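Local coordinates for protein arylesterase (Sulfolobus solfataricus, PDB 5L2P) that hydrolyses aromatic esters, p-nitrophenyl fatty acid esters and organophosphates such as paraoxon, as a serine esterase of the GDXG lipolytic family, at residues 242-247 / 295-300; 274-279 / 291-296. All blocks are in the same frame, centred on the assembly; numbering follows the deposited sequence.

Interaction 1. Residues 242-247 / 295-300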
loop_
_atom_site.group_PDB
_atom_site.type_symbol
_atom_site.label_atom_id
_atom_site.label_comp_id
_atom_site.label_asym_id
_atom_site.label_seq_id
_atom_site.Cartn_x
_atom_site.Cartn_y
_atom_site.Cartn_z
ATOM N N GLN A 242 22.167 -5.878 -16.500
ATOM C CA GLN A 242 20.737 -6.021 -16.681
ATOM C C GLN A 242 20.139 -6.956 -15.597
ATOM O O GLN A 242 20.643 -8.100 -15.378
ATOM C CB GLN A 242 20.532 -6.590 -18.092
ATOM C CG GLN A 242 19.103 -6.870 -18.498
ATOM C CD GLN A 242 19.019 -7.424 -19.917
ATOM O OE1 GLN A 242 20.045 -7.782 -20.522
ATOM N NE2 GLN A 242 17.797 -7.484 -20.462
ATOM N N ALA A 243 19.068 -6.502 -14.945
ATOM C CA ALA A 243 18.531 -7.190 -13.773
ATOM C C ALA A 243 17.126 -7.767 -13.917
ATOM O O ALA A 243 16.267 -7.167 -14.527
ATOM C CB ALA A 243 18.556 -6.258 -12.580
ATOM N N ILE A 244 16.909 -8.925 -13.322
ATOM C CA ILE A 244 15.576 -9.452 -13.109
ATOM C C ILE A 244 15.398 -9.606 -11.599
ATOM O O ILE A 244 15.900 -10.547 -11.018
ATOM C CB ILE A 244 15.395 -10.807 -13.810
ATOM C CG1 ILE A 244 15.597 -10.630 -15.311
ATOM C CG2 ILE A 244 14.015 -11.393 -13.532
ATOM C CD1 ILE A 244 15.740 -11.912 -16.105
ATOM N N VAL A 245 14.679 -8.674 -10.970
ATOM C CA VAL A 245 14.382 -8.718 -9.524
ATOM C C VAL A 245 12.978 -9.245 -9.255
ATOM O O VAL A 245 12.004 -8.760 -9.787
ATOM C CB VAL A 245 14.548 -7.356 -8.852
ATOM C CG1 VAL A 245 14.418 -7.457 -7.356
ATOM C CG2 VAL A 245 15.896 -6.754 -9.188
ATOM N N VAL A 246 12.904 -10.275 -8.413
ATOM C CA VAL A 246 11.645 -10.937 -8.132
ATOM C C VAL A 246 11.365 -10.813 -6.644
ATOM O O VAL A 246 12.263 -11.020 -5.837
ATOM C CB VAL A 246 11.683 -12.408 -8.542
ATOM C CG1 VAL A 246 10.319 -13.085 -8.327
ATOM C CG2 VAL A 246 12.075 -12.517 -9.990
ATOM N N THR A 247 10.144 -10.403 -6.294
ATOM C CA THR A 247 9.741 -10.275 -4.929
ATOM C C THR A 247 8.467 -11.102 -4.666
ATOM O O THR A 247 7.787 -11.546 -5.604
ATOM C CB THR A 247 9.508 -8.812 -4.536
ATOM O OG1 THR A 247 8.526 -8.197 -5.382
ATOM C CG2 THR A 247 10.802 -8.027 -4.578
ATOM N N VAL A 295 11.213 -21.307 -14.076
ATOM C CA VAL A 295 11.006 -21.483 -15.516
ATOM C C VAL A 295 10.884 -20.140 -16.259
ATOM O O VAL A 295 11.451 -19.986 -17.343
ATOM C CB VAL A 295 9.757 -22.357 -15.783
ATOM C CG1 VAL A 295 9.279 -22.280 -17.215
ATOM C CG2 VAL A 295 10.069 -23.796 -15.453
ATOM N N MET A 296 10.144 -19.203 -15.671
ATOM C CA MET A 296 10.046 -17.824 -16.243
ATOM C C MET A 296 11.424 -17.158 -16.369
ATOM O O MET A 296 11.785 -16.580 -17.415
ATOM C CB MET A 296 9.137 -16.927 -15.383
ATOM C CG MET A 296 7.689 -17.317 -15.479
ATOM S SD MET A 296 6.544 -16.173 -14.716
ATOM C CE MET A 296 7.003 -16.328 -13.019
ATOM N N ILE A 297 12.187 -17.238 -15.281
ATOM C CA ILE A 297 13.509 -16.655 -15.252
ATOM C C ILE A 297 14.380 -17.296 -16.306
ATOM O O ILE A 297 15.124 -16.598 -16.979
ATOM C CB ILE A 297 14.130 -16.787 -13.862
ATOM C CG1 ILE A 297 13.465 -15.803 -12.882
ATOM C CG2 ILE A 297 15.636 -16.568 -13.895
ATOM C CD1 ILE A 297 13.778 -16.081 -11.403
ATOM N N GLY A 298 14.326 -18.630 -16.422
ATOM C CA GLY A 298 15.105 -19.366 -17.421
ATOM C C GLY A 298 14.799 -18.942 -18.852
ATOM O O GLY A 298 15.705 -18.787 -19.667
ATOM N N ALA A 299 13.522 -18.756 -19.145
ATOM C CA ALA A 299 13.098 -18.286 -20.458
ATOM C C ALA A 299 13.700 -16.902 -20.810
ATOM O O ALA A 299 14.095 -16.665 -21.945
ATOM C CB ALA A 299 11.580 -18.214 -20.533
ATOM N N LEU A 300 13.760 -16.011 -19.831
ATOM C CA LEU A 300 14.347 -14.693 -20.017
ATOM C C LEU A 300 15.842 -14.728 -20.161
ATOM O O LEU A 300 16.390 -14.043 -21.010
ATOM C CB LEU A 300 13.974 -13.764 -18.857
ATOM C CG LEU A 300 12.480 -13.414 -18.782
ATOM C CD1 LEU A 300 12.220 -12.616 -17.508
ATOM C CD2 LEU A 300 12.038 -12.646 -20.020
#
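Ile244 and Val246 of the strand 242-247 face the helix segment 295-300 and meet Ile297 and Leu300. Strand and helix run almost antiparallel, at 171°, with their axes 10.8 Å apart. Ala243 turns to helix 254-266, on the other face. Ile244 is the first residue of the strand to touch the helix segment. Its CG1 lies beside the backbone N (chi1 -61°), and the nearly extended chain beyond carries CD1 to the helix. Ile244 CD1 lies 3.8 Å from Leu300 CB and 3.9 Å from Leu300 CD1. The other branch, Ile244 CG2, is a looser neighbour of Ile297 CG1 at 4.5 Å. Val245, like Ala243, packs on helix 254-266. Val246 gives one methyl: its CG2 lies 4.2 Å from Ile297 CD1. The CB of Ile297 does not point straight at the strand, but the extended end of its side chain (chi2 166°) carries CD1 nearer, to Val246. Ile297 also packs on Val180 and Val182 of the next strand, and Leu300 on Leu272. The C-terminal helix thus covers one face of the central alpha/beta hydrolase sheet. All four touching residues are buried and meet through aliphatic carbons alone, so dispersion and water exclusion hold the contact, with little directional preference.

Interaction 2. Residues 274-279 / 291-296; sequences FRVNGN and RQVTVM
Phe274 and Val276, near the end of the strand 271-276, meet Met296 and Val293 of the C-terminal helix. Helix 287-305 here covers the last strand of the alpha/beta hydrolase sheet. Phe274 CG sits between its own backbone N and carbonyl carbon (chi1 57°). This throws the ring out from the strand toward the helix. Met296 reaches it with its terminal methyl: the chain bends at the last torsion (chi3 -66°) and sets CE 4.1 Å from Phe274 CE2. The methyl approaches the ring obliquely. The sulfur is the more distant end of this contact.

One turn earlier on the helix, Val293 meets Val276. Each valine holds CG1 anti to its backbone N, which leaves CG2 beside that N. The two CG2 methyls, Val276 CG2 and Val293 CG2, touch at 3.9 Å. Both valines also pack on Phe283.

Past Val276 the chain turns a corner at Asn277 and Gly278. Asn279 ND2 donates to Asn277 O at 3.0 Å, with an N-H...O angle of 160°. The acceptor lies in the amide plane of Asn279, while the donor is tilted from the carbonyl plane. This bond braces the corner that leads toward His281, the probable active-site histidine.

Phe274 also packs edge-to-face on Phe274 of the second subunit, whose antiparallel strand continues the sheet across the interface. The helix is held to the strand by buried apolar surface without a directional bond, while a hydrogen bond fixes the corner after it.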
loop_
_atom_site.group_PDB
_atom_site.type_symbol
_atom_site.label_atom_id
_atom_site.label_comp_id
_atom_site.label_asym_id
_atom_site.label_seq_id
_atom_site.Cartn_x
_atom_site.Cartn_y
_atom_site.Cartn_z
ATOM N N PHE A 274 9.207 -7.903 -10.859
ATOM C CA PHE A 274 7.818 -8.300 -10.656
ATOM C C PHE A 274 7.651 -8.873 -9.289
ATOM O O PHE A 274 8.605 -9.322 -8.702
ATOM C CB PHE A 274 7.287 -9.249 -11.748
ATOM C CG PHE A 274 8.068 -10.498 -11.903
ATOM C CD1 PHE A 274 9.158 -10.546 -12.743
ATOM C CD2 PHE A 274 7.672 -11.655 -11.238
ATOM C CE1 PHE A 274 9.884 -11.705 -12.880
ATOM C CE2 PHE A 274 8.377 -12.822 -11.364
ATOM C CZ PHE A 274 9.492 -12.853 -12.174
ATOM N N ARG A 275 6.432 -8.778 -8.775
ATOM C CA ARG A 275 6.070 -9.241 -7.453
ATOM C C ARG A 275 5.112 -10.432 -7.598
ATOM O O ARG A 275 4.098 -10.326 -8.290
ATOM C CB ARG A 275 5.370 -8.152 -6.698
ATOM C CG ARG A 275 4.850 -8.566 -5.313
ATOM C CD ARG A 275 3.763 -7.572 -4.845
ATOM N NE ARG A 275 4.299 -6.248 -4.517
ATOM C CZ ARG A 275 3.662 -5.372 -3.755
ATOM N NH1 ARG A 275 2.441 -5.596 -3.347
ATOM N NH2 ARG A 275 4.274 -4.289 -3.358
ATOM N N VAL A 276 5.460 -11.565 -6.964
ATOM C CA VAL A 276 4.586 -12.744 -6.971
ATOM C C VAL A 276 3.567 -12.620 -5.825
ATOM O O VAL A 276 3.944 -12.592 -4.638
ATOM C CB VAL A 276 5.391 -14.037 -6.809
ATOM C CG1 VAL A 276 4.473 -15.253 -6.793
ATOM C CG2 VAL A 276 6.437 -14.163 -7.923
ATOM N N ASN A 277 2.289 -12.533 -6.174
ATOM C CA ASN A 277 1.273 -12.367 -5.162
ATOM C C ASN A 277 0.876 -13.689 -4.452
ATOM O O ASN A 277 1.041 -14.767 -4.981
ATOM C CB ASN A 277 0.046 -11.674 -5.757
ATOM C CG ASN A 277 0.341 -10.230 -6.292
ATOM O OD1 ASN A 277 1.106 -9.457 -5.714
ATOM N ND2 ASN A 277 -0.277 -9.889 -7.412
ATOM N N GLY A 278 0.343 -13.564 -3.237
ATOM C CA GLY A 278 -0.188 -14.672 -2.471
ATOM C C GLY A 278 0.856 -15.655 -1.984
ATOM O O GLY A 278 0.533 -16.781 -1.599
ATOM N N ASN A 279 2.102 -15.193 -1.950
ATOM C CA ASN A 279 3.235 -15.997 -1.590
ATOM C C ASN A 279 4.112 -15.348 -0.587
ATOM O O ASN A 279 4.155 -14.133 -0.491
ATOM C CB ASN A 279 4.053 -16.381 -2.802
ATOM C CG ASN A 279 3.457 -17.572 -3.551
ATOM O OD1 ASN A 279 3.851 -18.742 -3.351
ATOM N ND2 ASN A 279 2.450 -17.292 -4.333
ATOM N N ARG A 291 8.532 -23.511 -8.971
ATOM C CA ARG A 291 8.909 -24.026 -10.270
ATOM C C ARG A 291 8.642 -23.002 -11.389
ATOM O O ARG A 291 9.492 -22.752 -12.250
ATOM C CB ARG A 291 8.167 -25.344 -10.570
ATOM C CG ARG A 291 8.459 -25.890 -11.939
ATOM C CD ARG A 291 7.640 -27.112 -12.186
ATOM N NE ARG A 291 8.152 -28.212 -11.374
ATOM C CZ ARG A 291 9.199 -28.981 -11.714
ATOM N NH1 ARG A 291 9.870 -28.769 -12.843
ATOM N NH2 ARG A 291 9.572 -29.966 -10.908
ATOM N N GLN A 292 7.443 -22.440 -11.370
ATOM C CA GLN A 292 7.001 -21.469 -12.378
ATOM C C GLN A 292 7.887 -20.251 -12.439
ATOM O O GLN A 292 8.256 -19.814 -13.542
ATOM C CB GLN A 292 5.558 -21.040 -12.120
ATOM C CG GLN A 292 4.553 -22.126 -12.491
ATOM C CD GLN A 292 3.145 -21.718 -12.225
ATOM O OE1 GLN A 292 2.799 -21.278 -11.114
ATOM N NE2 GLN A 292 2.305 -21.853 -13.238
ATOM N N VAL A 293 8.275 -19.738 -11.283
ATOM C CA VAL A 293 9.205 -18.598 -11.236
ATOM C C VAL A 293 10.533 -18.934 -11.865
ATOM O O VAL A 293 11.083 -18.119 -12.635
ATOM C CB VAL A 293 9.365 -18.050 -9.795
ATOM C CG1 VAL A 293 10.473 -17.024 -9.676
ATOM C CG2 VAL A 293 8.058 -17.432 -9.306
ATOM N N THR A 294 11.075 -20.124 -11.526
ATOM C CA THR A 294 12.388 -20.582 -12.072
ATOM C C THR A 294 12.324 -20.749 -13.596
ATOM O O THR A 294 13.261 -20.399 -14.302
ATOM C CB THR A 294 12.861 -21.910 -11.429
ATOM O OG1 THR A 294 12.721 -21.817 -10.012
ATOM C CG2 THR A 294 14.299 -22.159 -11.715
ATOM N N VAL A 295 11.213 -21.307 -14.076
ATOM C CA VAL A 295 11.006 -21.483 -15.516
ATOM C C VAL A 295 10.884 -20.140 -16.259
ATOM O O VAL A 295 11.451 -19.986 -17.343
ATOM C CB VAL A 295 9.757 -22.357 -15.783
ATOM C CG1 VAL A 295 9.279 -22.280 -17.215
ATOM C CG2 VAL A 295 10.069 -23.796 -15.453
ATOM N N MET A 296 10.144 -19.203 -15.671
ATOM C CA MET A 296 10.046 -17.824 -16.243
ATOM C C MET A 296 11.424 -17.158 -16.369
ATOM O O MET A 296 11.785 -16.580 -17.415
ATOM C CB MET A 296 9.137 -16.927 -15.383
ATOM C CG MET A 296 7.689 -17.317 -15.479
ATOM S SD MET A 296 6.544 -16.173 -14.716
ATOM C CE MET A 296 7.003 -16.328 -13.019
#

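Both contacts place helix 287-305 against neighbouring strands of the same sheet. Interaction 1 uses the later helix turns and strand 242-248; interaction 2 uses the earlier turns and the strand 271-276, outermost within the chain. Probable backbone hydrogen bonds between Thr247 and both Phe274 and Val276 join the strands, and Val246 packs on the Phe274 ring. Both are buried. Interaction 1 is wholly aliphatic and lies further into the sheet. Interaction 2 adds an aromatic ring and a thioether at the edge of the chain's own sheet, where the second subunit's strand pairs on. That subunit also packs on Leu300 and Met296, so both contacts adjoin the subunit interface.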